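PDB 6HXI: succinyl-CoA ligase (ADP-forming) subunit alpha from Methanosaeta concilii, which binds coenzyme A and joins a CoA-ligase region to a C-terminal region of the citrate synthase family within an assembly of eight protein chains. Local coordinates for residues F186-I189 with S190-D194; Y308-M311 with V312-Y316; I488-K491 with I492-V495; A458-F461 with K462-Q465; I588-Q591 with K592-G595. All coordinates share one frame; numbering follows the deposited sequence.

Overall arrangement
All five contacts are local, made by residues that follow one another in the chain, and none is wholly core or wholly surface. Interactions 1 and 2 lie together, on helices 179-192 and 308-322, which pack through Asn192 and Gly309; interaction 1 belongs to the CoA-ligase family region. Interactions 3, 4 and 5 belong to the citrate synthase-like region, interaction 3 about 94 Å from interaction 1 between centres. Interactions 3 and 4 touch where Ile488 meets Phe461. Their chemistry differs: hydroxyls and amides bonded to carbonyls in 1, apolar packing beside an exposed, charged flank in 2, a turn held by the His490 ring in 3, with Ile488 beside coenzyme A, and arginine salt bridges in 4 and 5, the last facing another subunit.

Interaction 1 (F186-I189 with S190-D194); sequences FNII and SRNSD
Ser193 and Asn192 both reach back to the carbonyl of Ile189, and this is the tight part of the contact. The hydroxyl OG of Ser193 gives a hydrogen bond of 2.7 Å to Ile189 O, while Asn192 N binds the same Ile189 O at 3.2 Å from the opposite face of the carbonyl plane. Ser193 OG stands between its own backbone N and carbonyl carbon (chi1 70°), a torsion that turns it back onto the helix and leaves it 3.4 Å from CG2 of Ile189; it is also hydrogen-bonded to Gly195 N. The amide of Asn192 uses the preceding carbonyl: ND2 donates to Ile188 O at 2.9 Å, coming from above the carbonyl plane. One turn earlier Ser190 OG gives a hydrogen bond to Asn187 O, 2.9 Å long, from a position tilted out of the carbonyl plane.

These bonds lie in the last part of helix 179-192, the crossover helix of a beta-alpha-beta unit between strands 172-176 and 196-201. On its buried side Ile189 packs against Val172, Phe174 and Ile196.

The other side is looser. Arg191 is exposed, its chain extended from CG to NE, and it slants across the amide of Asn187 with the two flat groups turned 63° apart. Asn187 OD1 sits over the middle of the guanidinium, 3.9 Å above its plane, and Asn187 ND2 lies 3.5 Å from Arg191 NE, a packing contact. Pro405 of the citrate lyase chain packs on Arg191, and Ile342 of that chain on Asn187.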
# COMPACT_ATOMS: atom_id res chain seq x y z
N PHE B 186 54.13 -6.34 -25.59
CA PHE B 186 54.45 -6.15 -24.17
C PHE B 186 55.01 -7.46 -23.56
O PHE B 186 56.03 -7.43 -22.86
CB PHE B 186 53.21 -5.65 -23.39
CG PHE B 186 52.85 -4.19 -23.62
CD1 PHE B 186 53.76 -3.32 -24.23
CD2 PHE B 186 51.62 -3.70 -23.23
CE1 PHE B 186 53.42 -1.98 -24.46
CE2 PHE B 186 51.29 -2.35 -23.45
CZ PHE B 186 52.20 -1.50 -24.04
N ASN B 187 54.39 -8.61 -23.93
CA ASN B 187 54.80 -9.94 -23.52
C ASN B 187 56.17 -10.30 -24.12
O ASN B 187 57.04 -10.77 -23.40
CB ASN B 187 53.75 -10.98 -23.89
CG ASN B 187 54.15 -12.42 -23.65
OD1 ASN B 187 54.41 -13.17 -24.59
ND2 ASN B 187 54.19 -12.83 -22.39
N ILE B 188 56.34 -10.09 -25.45
CA ILE B 188 57.57 -10.37 -26.19
C ILE B 188 58.74 -9.63 -25.52
O ILE B 188 59.71 -10.27 -25.09
CB ILE B 188 57.43 -9.99 -27.70
CG1 ILE B 188 56.34 -10.83 -28.46
CG2 ILE B 188 58.78 -10.04 -28.44
CD1 ILE B 188 56.60 -12.30 -28.72
N ILE B 189 58.62 -8.29 -25.40
CA ILE B 189 59.62 -7.35 -24.85
C ILE B 189 60.00 -7.66 -23.38
O ILE B 189 61.20 -7.64 -23.06
CB ILE B 189 59.15 -5.88 -25.08
CG1 ILE B 189 59.24 -5.53 -26.59
CG2 ILE B 189 59.91 -4.88 -24.22
CD1 ILE B 189 58.28 -4.47 -27.09
N SER B 190 59.02 -7.97 -22.51
CA SER B 190 59.28 -8.30 -21.11
C SER B 190 60.14 -9.57 -20.97
O SER B 190 60.88 -9.72 -19.98
CB SER B 190 57.98 -8.50 -20.34
OG SER B 190 57.34 -9.70 -20.73
N ARG B 191 60.02 -10.49 -21.94
CA ARG B 191 60.75 -11.76 -21.95
C ARG B 191 62.16 -11.63 -22.56
O ARG B 191 63.00 -12.50 -22.35
CB ARG B 191 59.96 -12.82 -22.73
CG ARG B 191 58.73 -13.35 -22.02
CD ARG B 191 58.09 -14.43 -22.85
NE ARG B 191 56.95 -15.04 -22.17
CZ ARG B 191 56.26 -16.08 -22.63
NH1 ARG B 191 55.24 -16.57 -21.94
NH2 ARG B 191 56.58 -16.63 -23.80
N ASN B 192 62.40 -10.56 -23.32
CA ASN B 192 63.65 -10.37 -24.03
C ASN B 192 64.42 -9.08 -23.67
O ASN B 192 65.42 -8.75 -24.31
CB ASN B 192 63.38 -10.44 -25.54
CG ASN B 192 63.00 -11.84 -26.02
OD1 ASN B 192 63.85 -12.72 -26.19
ND2 ASN B 192 61.73 -12.06 -26.28
N SER B 193 63.98 -8.37 -22.62
CA SER B 193 64.62 -7.15 -22.11
C SER B 193 64.13 -6.87 -20.69
O SER B 193 63.53 -7.76 -20.07
CB SER B 193 64.32 -5.96 -23.03
OG SER B 193 62.96 -5.55 -22.95
N ASP B 194 64.35 -5.63 -20.18
CA ASP B 194 63.82 -5.23 -18.87
C ASP B 194 62.37 -4.73 -18.99
O ASP B 194 61.79 -4.22 -18.04
CB ASP B 194 64.72 -4.24 -18.12
CG ASP B 194 65.12 -2.97 -18.85
OD1 ASP B 194 64.65 -2.75 -19.99
OD2 ASP B 194 65.93 -2.19 -18.28

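Interaction 2 (Y308-M311 with V312-Y316); sequences YGEM and VRQVY
This is a contact between side chains three and four residues apart along the first turns of helix 308-322, with an apolar side led by Tyr308 and Val312 and a polar, exposed side led by Glu310. The backbone is regular: Val312 N binds Tyr308 O at 3.0 Å, and the bonds from Arg313 to Gly309, Gln314 to Glu310 and Val315 to Met311 continue the pattern.

On the buried side the CG2 branch of Val312 rests 3.8 Å from CE1 of Tyr308, meeting the ring at a slant. The ring can lie there because CG of Tyr308 is anti to the backbone N (chi1 -166°), which turns it down the flank of the helix. Val315 uses its CG2 too, which lies 3.4 Å from Met311 O.

On the exposed side Glu310 bends at chi2 (42°), and its carboxylate folds over the following turn. OE1 comes to 3.4 Å from CG of Gln314, and OE2 to 3.7 Å from CD of Arg313. Glu310 OE2 stays 4.6 Å from Arg313 NE, so the opposite charges are near but not in contact, and any attraction is probably modest.

Outside this turn, Tyr308 packs on Ala229, Val256 and Trp258 and makes a weak hydrogen bond through OH to Cys230 O. Val312 and Val315 sit on Met227, so the helix lies against strands 227-233 and 255-260, while Val312 and Arg313 also touch Asn192 of helix 179-192.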
# COMPACT_ATOMS: atom_id res chain seq x y z
N TYR B 308 61.18 -11.36 -33.73
CA TYR B 308 61.09 -9.97 -33.22
C TYR B 308 61.77 -9.88 -31.83
O TYR B 308 62.68 -9.07 -31.65
CB TYR B 308 59.63 -9.44 -33.14
CG TYR B 308 59.52 -7.94 -32.96
CD1 TYR B 308 59.55 -7.36 -31.69
CD2 TYR B 308 59.43 -7.08 -34.06
CE1 TYR B 308 59.47 -5.98 -31.52
CE2 TYR B 308 59.34 -5.70 -33.90
CZ TYR B 308 59.36 -5.16 -32.62
OH TYR B 308 59.28 -3.80 -32.47
N GLY B 309 61.33 -10.72 -30.89
CA GLY B 309 61.87 -10.78 -29.54
C GLY B 309 63.35 -11.04 -29.51
O GLY B 309 64.07 -10.45 -28.70
N GLU B 310 63.83 -11.89 -30.42
CA GLU B 310 65.27 -12.18 -30.48
C GLU B 310 66.06 -10.90 -30.83
O GLU B 310 67.06 -10.61 -30.17
CB GLU B 310 65.57 -13.37 -31.40
CG GLU B 310 67.05 -13.74 -31.49
CD GLU B 310 67.89 -13.74 -30.21
OE1 GLU B 310 69.05 -13.27 -30.27
OE2 GLU B 310 67.40 -14.20 -29.15
N MET B 311 65.57 -10.10 -31.80
CA MET B 311 66.19 -8.83 -32.18
C MET B 311 66.16 -7.86 -30.96
O MET B 311 67.16 -7.19 -30.68
CB MET B 311 65.48 -8.23 -33.40
CG MET B 311 66.23 -7.09 -34.05
SD MET B 311 67.94 -7.46 -34.52
CE MET B 311 67.68 -8.70 -35.80
N VAL B 312 65.05 -7.87 -30.20
CA VAL B 312 64.90 -7.08 -28.96
C VAL B 312 66.00 -7.52 -27.97
O VAL B 312 66.71 -6.67 -27.43
CB VAL B 312 63.45 -7.18 -28.37
CG1 VAL B 312 63.39 -6.72 -26.92
CG2 VAL B 312 62.46 -6.39 -29.22
N ARG B 313 66.16 -8.85 -27.77
CA ARG B 313 67.16 -9.48 -26.89
C ARG B 313 68.58 -9.07 -27.28
O ARG B 313 69.38 -8.76 -26.40
CB ARG B 313 67.02 -11.01 -26.91
CG ARG B 313 67.82 -11.75 -25.85
CD ARG B 313 67.26 -13.14 -25.65
NE ARG B 313 67.91 -13.87 -24.57
CZ ARG B 313 67.30 -14.72 -23.75
NH1 ARG B 313 65.99 -14.92 -23.86
NH2 ARG B 313 67.98 -15.35 -22.81
N GLN B 314 68.86 -9.03 -28.60
CA GLN B 314 70.16 -8.66 -29.16
C GLN B 314 70.51 -7.21 -28.88
O GLN B 314 71.64 -6.93 -28.48
CB GLN B 314 70.18 -8.95 -30.66
CG GLN B 314 70.67 -10.34 -31.01
CD GLN B 314 70.53 -10.62 -32.49
OE1 GLN B 314 69.64 -11.35 -32.91
NE2 GLN B 314 71.38 -9.99 -33.31
N VAL B 315 69.55 -6.29 -29.10
CA VAL B 315 69.72 -4.86 -28.89
C VAL B 315 69.83 -4.51 -27.39
O VAL B 315 70.65 -3.67 -27.03
CB VAL B 315 68.65 -4.03 -29.63
CG1 VAL B 315 68.78 -2.55 -29.31
CG2 VAL B 315 68.75 -4.24 -31.14
N TYR B 316 69.01 -5.17 -26.53
CA TYR B 316 69.04 -4.97 -25.08
C TYR B 316 70.42 -5.43 -24.54
O TYR B 316 71.06 -4.66 -23.82
CB TYR B 316 67.86 -5.69 -24.38
CG TYR B 316 67.93 -5.68 -22.87
CD1 TYR B 316 67.55 -4.56 -22.13
CD2 TYR B 316 68.37 -6.80 -22.16
CE1 TYR B 316 67.65 -4.53 -20.74
CE2 TYR B 316 68.48 -6.78 -20.77
CZ TYR B 316 68.12 -5.65 -20.06
OH TYR B 316 68.21 -5.64 -18.69

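Interaction 3 (I488-K491 with I492-V495); sequences IGHK and IKSV. With COA (coenzyme A), chain G.
The chain from Ile488 to Val495 has no regular helix or strand. Ile488 and His490 are extended, with Gly489 between them the exception at a positive phi of 109°; the chain then turns at Lys491, which has helical angles, and at Ile492, whose phi is more extended, and straightens again at Lys493. The backbones of Gly489 and His490 are hydrogen-bonded to Ile537 and Asn535.

The bend closes round the imidazole of His490. CG stands anti to the backbone N (chi1 -160°), which brings the ring to the inside of the turn, where ND1 accepts a hydrogen bond from Ile492 N at 3.0 Å. The donor lies in the ring plane, at its edge.

This loop lies between helices 471-480 and 500-512 of the citrate synthase-like region and passes a bound coenzyme A. Ile488 O approaches N6A of the coenzyme A adenine at 3.0 Å, and CG2 of Ile488 lies 3.6 Å from its N1A. Lys479 and Lys532 of this chain and Ser89, Arg91, Ser92 and Ile112 of the second subunit hydrogen-bond to the same coenzyme A.

Back at the imidazole, Lys493 comes over one face: its CB sits 3.6 Å from the centroid of the His490 ring and 13° off the ring normal, a CH-pi contact, and its CG follows 3.5 Å from His490 CE1. From the Ile492 side, CG1 reaches His490 CE1 at 3.6 Å. Lys493 continues past the ring, and its NZ is hydrogen-bonded to Glu365 O of the second subunit and to Asn497 OD1.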
# COMPACT_ATOMS: atom_id res chain seq x y z
N ILE B 488 -24.07 -16.47 2.98
CA ILE B 488 -25.53 -16.51 3.09
C ILE B 488 -26.03 -15.13 3.44
O ILE B 488 -25.53 -14.55 4.40
CB ILE B 488 -26.02 -17.60 4.12
CG1 ILE B 488 -25.86 -19.04 3.58
CG2 ILE B 488 -27.51 -17.36 4.60
CD1 ILE B 488 -26.87 -19.52 2.39
N GLY B 489 -27.04 -14.66 2.70
CA GLY B 489 -27.71 -13.39 2.96
C GLY B 489 -27.46 -12.27 1.98
O GLY B 489 -26.34 -12.10 1.48
N HIS B 490 -28.50 -11.48 1.73
CA HIS B 490 -28.49 -10.32 0.84
C HIS B 490 -29.46 -9.26 1.37
O HIS B 490 -30.49 -9.61 1.96
CB HIS B 490 -28.94 -10.76 -0.57
CG HIS B 490 -28.53 -9.82 -1.66
ND1 HIS B 490 -29.22 -8.63 -1.88
CD2 HIS B 490 -27.53 -9.92 -2.56
CE1 HIS B 490 -28.60 -8.05 -2.89
NE2 HIS B 490 -27.59 -8.80 -3.35
N LYS B 491 -29.16 -7.98 1.14
CA LYS B 491 -30.02 -6.86 1.58
C LYS B 491 -31.34 -6.73 0.77
O LYS B 491 -32.38 -6.48 1.39
CB LYS B 491 -29.25 -5.54 1.56
CG LYS B 491 -28.03 -5.50 2.47
CD LYS B 491 -27.06 -4.43 1.98
CE LYS B 491 -25.64 -4.59 2.48
NZ LYS B 491 -24.96 -5.73 1.82
N ILE B 492 -31.31 -6.91 -0.58
CA ILE B 492 -32.53 -6.76 -1.41
C ILE B 492 -32.98 -8.04 -2.12
O ILE B 492 -34.18 -8.32 -2.17
CB ILE B 492 -32.45 -5.58 -2.44
CG1 ILE B 492 -31.10 -5.54 -3.22
CG2 ILE B 492 -32.75 -4.24 -1.75
CD1 ILE B 492 -31.27 -5.45 -4.74
N LYS B 493 -32.02 -8.81 -2.66
CA LYS B 493 -32.30 -10.04 -3.40
C LYS B 493 -32.82 -11.15 -2.48
O LYS B 493 -32.49 -11.20 -1.29
CB LYS B 493 -31.09 -10.47 -4.24
CG LYS B 493 -30.71 -9.44 -5.31
CD LYS B 493 -31.85 -9.16 -6.28
CE LYS B 493 -31.47 -8.20 -7.36
NZ LYS B 493 -32.68 -7.75 -8.08
N SER B 494 -33.67 -12.01 -3.05
CA SER B 494 -34.37 -13.07 -2.34
C SER B 494 -34.64 -14.25 -3.25
O SER B 494 -34.13 -14.27 -4.37
CB SER B 494 -35.69 -12.53 -1.79
OG SER B 494 -36.58 -12.24 -2.86
N VAL B 495 -35.46 -15.22 -2.79
CA VAL B 495 -35.82 -16.37 -3.63
C VAL B 495 -36.64 -15.97 -4.86
O VAL B 495 -36.39 -16.48 -5.96
CB VAL B 495 -36.48 -17.55 -2.88
CG1 VAL B 495 -35.43 -18.36 -2.12
CG2 VAL B 495 -37.58 -17.08 -1.94
N1A COA G . -26.87 -17.07 8.09
C2A COA G . -27.68 -17.89 8.77
N3A COA G . -28.82 -17.59 9.41
C4A COA G . -29.07 -16.28 9.37
C5A COA G . -28.32 -15.31 8.71
C6A COA G . -27.18 -15.75 8.01
N6A COA G . -26.42 -14.96 7.26
N7A COA G . -28.83 -14.05 8.96
C8A COA G . -29.86 -14.27 9.74
N9A COA G . -30.07 -15.59 10.03
C1B COA G . -31.10 -16.17 10.89
C2B COA G . -31.14 -15.64 12.32
O2B COA G . -30.16 -16.28 13.14
C3B COA G . -32.57 -16.01 12.71
O3B COA G . -32.68 -17.41 13.07
P3B COA G . -33.80 -17.98 14.06
O7A COA G . -35.12 -17.53 13.53
O8A COA G . -33.62 -19.45 14.05
O9A COA G . -33.45 -17.43 15.45
C4B COA G . -33.36 -15.92 11.40
O4B COA G . -32.37 -15.90 10.34
C5B COA G . -34.27 -14.72 11.28
O5B COA G . -33.54 -13.57 11.74
P1A COA G . -34.25 -12.44 12.68
O1A COA G . -33.51 -11.15 12.76
O2A COA G . -34.64 -12.99 14.05
O3A COA G . -35.57 -12.30 11.79
P2A COA G . -36.84 -11.36 11.60
O4A COA G . -36.53 -10.28 10.65
O5A COA G . -37.92 -12.26 11.05
O6A COA G . -37.23 -10.77 13.06
CBP COA G . -39.33 -10.58 14.28
CCP COA G . -38.12 -11.47 13.95
CDP COA G . -40.23 -11.35 15.26
CEP COA G . -38.90 -9.25 14.93
CAP COA G . -40.10 -10.28 12.96
OAP COA G . -40.27 -11.46 12.19
C9P COA G . -41.43 -9.56 13.10
O9P COA G . -41.46 -8.34 13.25
N8P COA G . -42.54 -10.32 13.03
C7P COA G . -43.88 -9.79 13.24
C6P COA G . -44.52 -10.36 14.47
C5P COA G . -45.95 -9.90 14.64
O5P COA G . -46.64 -9.61 13.67
N4P COA G . -46.39 -9.80 15.90
C3P COA G . -47.70 -9.26 16.24
C2P COA G . -47.73 -7.75 16.25
S1P COA G . -49.37 -7.30 16.89

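Interaction 4 (A458-F461 with K462-Q465); sequences AREF and KRAQ
Helix 453-466 runs unbroken through Ala458-Gln465, with i to i+4 bonds such as Gln465 N to Phe461 O, 3.1 Å long and nearly straight at 172°. On its flank, Glu460 and Arg463, three residues apart, point the same way and form a salt bridge. A single carboxylate oxygen does the work: Glu460 OE2 receives Arg463 NH2 at 2.8 Å, nearly along its own C-O axis, and Arg463 NE at 3.1 Å in a weak bond. OE2 therefore sits against the NE and NH2 edge of the guanidinium, although the two flat groups are turned 41° from each other. Bends at chi2 of Glu460 and chi3 of Arg463 (56°) bring the ends together. NH2 has a further, long and weak ion pair with Glu477.

Elsewhere on the helix Lys462 and Phe461 point to other neighbours. Lys462 lays CB 3.1 Å from Ala458 O, and its NZ leads away to Glu466 and Asp564. Helix 471-480 covers one flank through Phe474, whose ring meets that of Phe461 edge-to-face, helix 540-555 another through Ile546 and Ile549, and helix 517-530 packs on Ala464 and Gln465.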
# COMPACT_ATOMS: atom_id res chain seq x y z
N ALA B 458 -16.05 -20.83 1.67
CA ALA B 458 -15.33 -22.03 1.25
C ALA B 458 -14.93 -22.89 2.48
O ALA B 458 -15.26 -24.06 2.51
CB ALA B 458 -14.10 -21.65 0.42
N ARG B 459 -14.35 -22.26 3.49
CA ARG B 459 -13.88 -22.84 4.75
C ARG B 459 -14.99 -23.54 5.53
O ARG B 459 -14.90 -24.74 5.78
CB ARG B 459 -13.29 -21.70 5.60
CG ARG B 459 -12.37 -22.10 6.74
CD ARG B 459 -11.15 -21.19 6.84
NE ARG B 459 -11.45 -19.76 6.63
CZ ARG B 459 -10.59 -18.88 6.14
NH1 ARG B 459 -10.94 -17.61 6.01
NH2 ARG B 459 -9.37 -19.26 5.80
N GLU B 460 -16.05 -22.78 5.88
CA GLU B 460 -17.18 -23.25 6.68
C GLU B 460 -18.01 -24.31 6.01
O GLU B 460 -18.37 -25.29 6.69
CB GLU B 460 -18.07 -22.07 7.16
CG GLU B 460 -17.42 -21.24 8.27
CD GLU B 460 -16.71 -21.99 9.39
OE1 GLU B 460 -15.56 -21.61 9.73
OE2 GLU B 460 -17.30 -22.95 9.94
N PHE B 461 -18.36 -24.13 4.71
CA PHE B 461 -19.14 -25.13 3.98
C PHE B 461 -18.34 -26.42 3.78
O PHE B 461 -18.89 -27.49 3.97
CB PHE B 461 -19.68 -24.58 2.65
CG PHE B 461 -20.91 -23.71 2.79
CD1 PHE B 461 -20.81 -22.38 3.22
CD2 PHE B 461 -22.18 -24.22 2.56
CE1 PHE B 461 -21.95 -21.59 3.37
CE2 PHE B 461 -23.32 -23.42 2.70
CZ PHE B 461 -23.20 -22.11 3.08
N LYS B 462 -17.04 -26.32 3.42
CA LYS B 462 -16.20 -27.51 3.21
C LYS B 462 -16.14 -28.37 4.50
O LYS B 462 -16.38 -29.57 4.44
CB LYS B 462 -14.78 -27.10 2.75
CG LYS B 462 -14.01 -28.22 2.10
CD LYS B 462 -12.51 -28.06 2.18
CE LYS B 462 -11.90 -29.30 1.59
NZ LYS B 462 -10.74 -29.82 2.37
N ARG B 463 -15.88 -27.73 5.64
CA ARG B 463 -15.80 -28.38 6.95
C ARG B 463 -17.12 -29.10 7.31
O ARG B 463 -17.10 -30.29 7.61
CB ARG B 463 -15.38 -27.36 8.03
CG ARG B 463 -15.39 -27.91 9.45
CD ARG B 463 -15.42 -26.82 10.51
NE ARG B 463 -16.56 -25.91 10.36
CZ ARG B 463 -17.78 -26.12 10.84
NH1 ARG B 463 -18.05 -27.23 11.51
NH2 ARG B 463 -18.74 -25.23 10.65
N ALA B 464 -18.25 -28.42 7.21
CA ALA B 464 -19.54 -29.02 7.51
C ALA B 464 -19.79 -30.27 6.69
O ALA B 464 -20.07 -31.32 7.26
CB ALA B 464 -20.66 -28.00 7.28
N GLN B 465 -19.64 -30.17 5.36
CA GLN B 465 -19.86 -31.24 4.41
C GLN B 465 -18.86 -32.38 4.59
O GLN B 465 -19.26 -33.52 4.44
CB GLN B 465 -19.82 -30.66 3.00
CG GLN B 465 -20.42 -31.55 1.91
CD GLN B 465 -19.42 -32.19 0.99
OE1 GLN B 465 -18.24 -31.85 0.94
NE2 GLN B 465 -19.90 -33.13 0.20

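Interaction 5 (I588-Q591 with K592-G595); sequences ILDQ and KRLG
Arg593 folds back over Leu589 and Asp590 at the end of helix 571-594, where Gly595, with a positive phi of 67°, closes the chain in a Schellman motif; Gly595 N binds Lys592 O at 3.1 Å. Following Arg593 outward, CB lies beside the carbonyl oxygens of Leu589 and Asp590, and CG comes to 3.4 Å from Leu589 O. The chain then turns at chi3 (-55°), which lays the guanidinium along the helix instead of sending it straight out. NE, the first nitrogen reached, meets a water. One face of the guanidinium covers the backbone, with CZ 3.8 Å from Asp590 CA. At the tip, NH2 passes 3.8 Å from CB of Leu589 on its way to a hydrogen bond with Tyr571 OH of the second subunit. NH1 and Asp590 OD1 form a long salt bridge, 3.4 Å, whose hydrogen bond is weak; the two side chains cross at about a right angle.

Next to it Leu594 points back at the preceding turn, its CG 3.2 Å from Asp590 O and its CD1 near the amide of Gln591. This end of the helix faces the second subunit: Thr358 of that subunit binds Asp590 OD1, and its Ile356 O accepts from Gln591 NE2. Inside the contact the water bridges the charged pair, donating to Asp590 OD1 at 2.7 Å and accepting from Arg593 NE at 3.0 Å.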
# COMPACT_ATOMS: atom_id res chain seq x y z
N ILE B 588 -10.77 5.23 -10.12
CA ILE B 588 -9.67 6.21 -9.99
C ILE B 588 -9.59 7.10 -11.24
O ILE B 588 -9.46 8.31 -11.10
CB ILE B 588 -8.35 5.42 -9.82
CG1 ILE B 588 -8.29 4.74 -8.44
CG2 ILE B 588 -7.14 6.34 -10.13
CD1 ILE B 588 -7.31 3.55 -8.41
N LEU B 589 -9.63 6.48 -12.45
CA LEU B 589 -9.54 7.15 -13.75
C LEU B 589 -10.76 8.03 -14.01
O LEU B 589 -10.62 9.11 -14.58
CB LEU B 589 -9.41 6.10 -14.89
CG LEU B 589 -8.09 5.31 -14.95
CD1 LEU B 589 -8.23 4.11 -15.88
CD2 LEU B 589 -6.91 6.17 -15.41
N ASP B 590 -11.94 7.57 -13.57
CA ASP B 590 -13.21 8.27 -13.67
C ASP B 590 -13.12 9.60 -12.92
O ASP B 590 -13.49 10.62 -13.48
CB ASP B 590 -14.36 7.39 -13.17
CG ASP B 590 -15.77 7.90 -13.49
OD1 ASP B 590 -15.94 8.61 -14.50
OD2 ASP B 590 -16.72 7.55 -12.76
N GLN B 591 -12.59 9.59 -11.67
CA GLN B 591 -12.43 10.82 -10.88
C GLN B 591 -11.40 11.75 -11.54
O GLN B 591 -11.58 12.96 -11.54
CB GLN B 591 -12.07 10.48 -9.40
CG GLN B 591 -13.12 9.57 -8.66
CD GLN B 591 -14.50 10.15 -8.72
OE1 GLN B 591 -14.69 11.33 -8.45
NE2 GLN B 591 -15.50 9.40 -9.18
N LYS B 592 -10.35 11.19 -12.16
CA LYS B 592 -9.37 11.97 -12.87
C LYS B 592 -10.02 12.65 -14.10
O LYS B 592 -9.88 13.87 -14.20
CB LYS B 592 -8.12 11.12 -13.17
CG LYS B 592 -7.35 10.93 -11.81
CD LYS B 592 -5.96 10.36 -11.86
CE LYS B 592 -5.37 10.16 -10.46
NZ LYS B 592 -5.40 11.40 -9.56
N ARG B 593 -10.84 11.93 -14.91
CA ARG B 593 -11.56 12.51 -16.05
C ARG B 593 -12.52 13.62 -15.63
O ARG B 593 -12.60 14.65 -16.29
CB ARG B 593 -12.31 11.42 -16.86
CG ARG B 593 -11.35 10.46 -17.63
CD ARG B 593 -12.14 9.51 -18.58
NE ARG B 593 -13.19 8.75 -17.90
CZ ARG B 593 -13.07 7.51 -17.44
NH1 ARG B 593 -14.07 6.94 -16.79
NH2 ARG B 593 -11.96 6.83 -17.62
N LEU B 594 -13.25 13.42 -14.54
CA LEU B 594 -14.20 14.38 -14.00
C LEU B 594 -13.54 15.62 -13.36
O LEU B 594 -14.24 16.61 -13.14
CB LEU B 594 -15.10 13.69 -12.91
CG LEU B 594 -16.02 12.56 -13.37
CD1 LEU B 594 -16.54 11.76 -12.18
CD2 LEU B 594 -17.15 13.08 -14.25
N GLY B 595 -12.24 15.57 -13.04
CA GLY B 595 -11.52 16.67 -12.39
C GLY B 595 -12.03 16.87 -10.97
O GLY B 595 -12.17 18.01 -10.50
O HOH W 1 -15.59 10.15 -16.66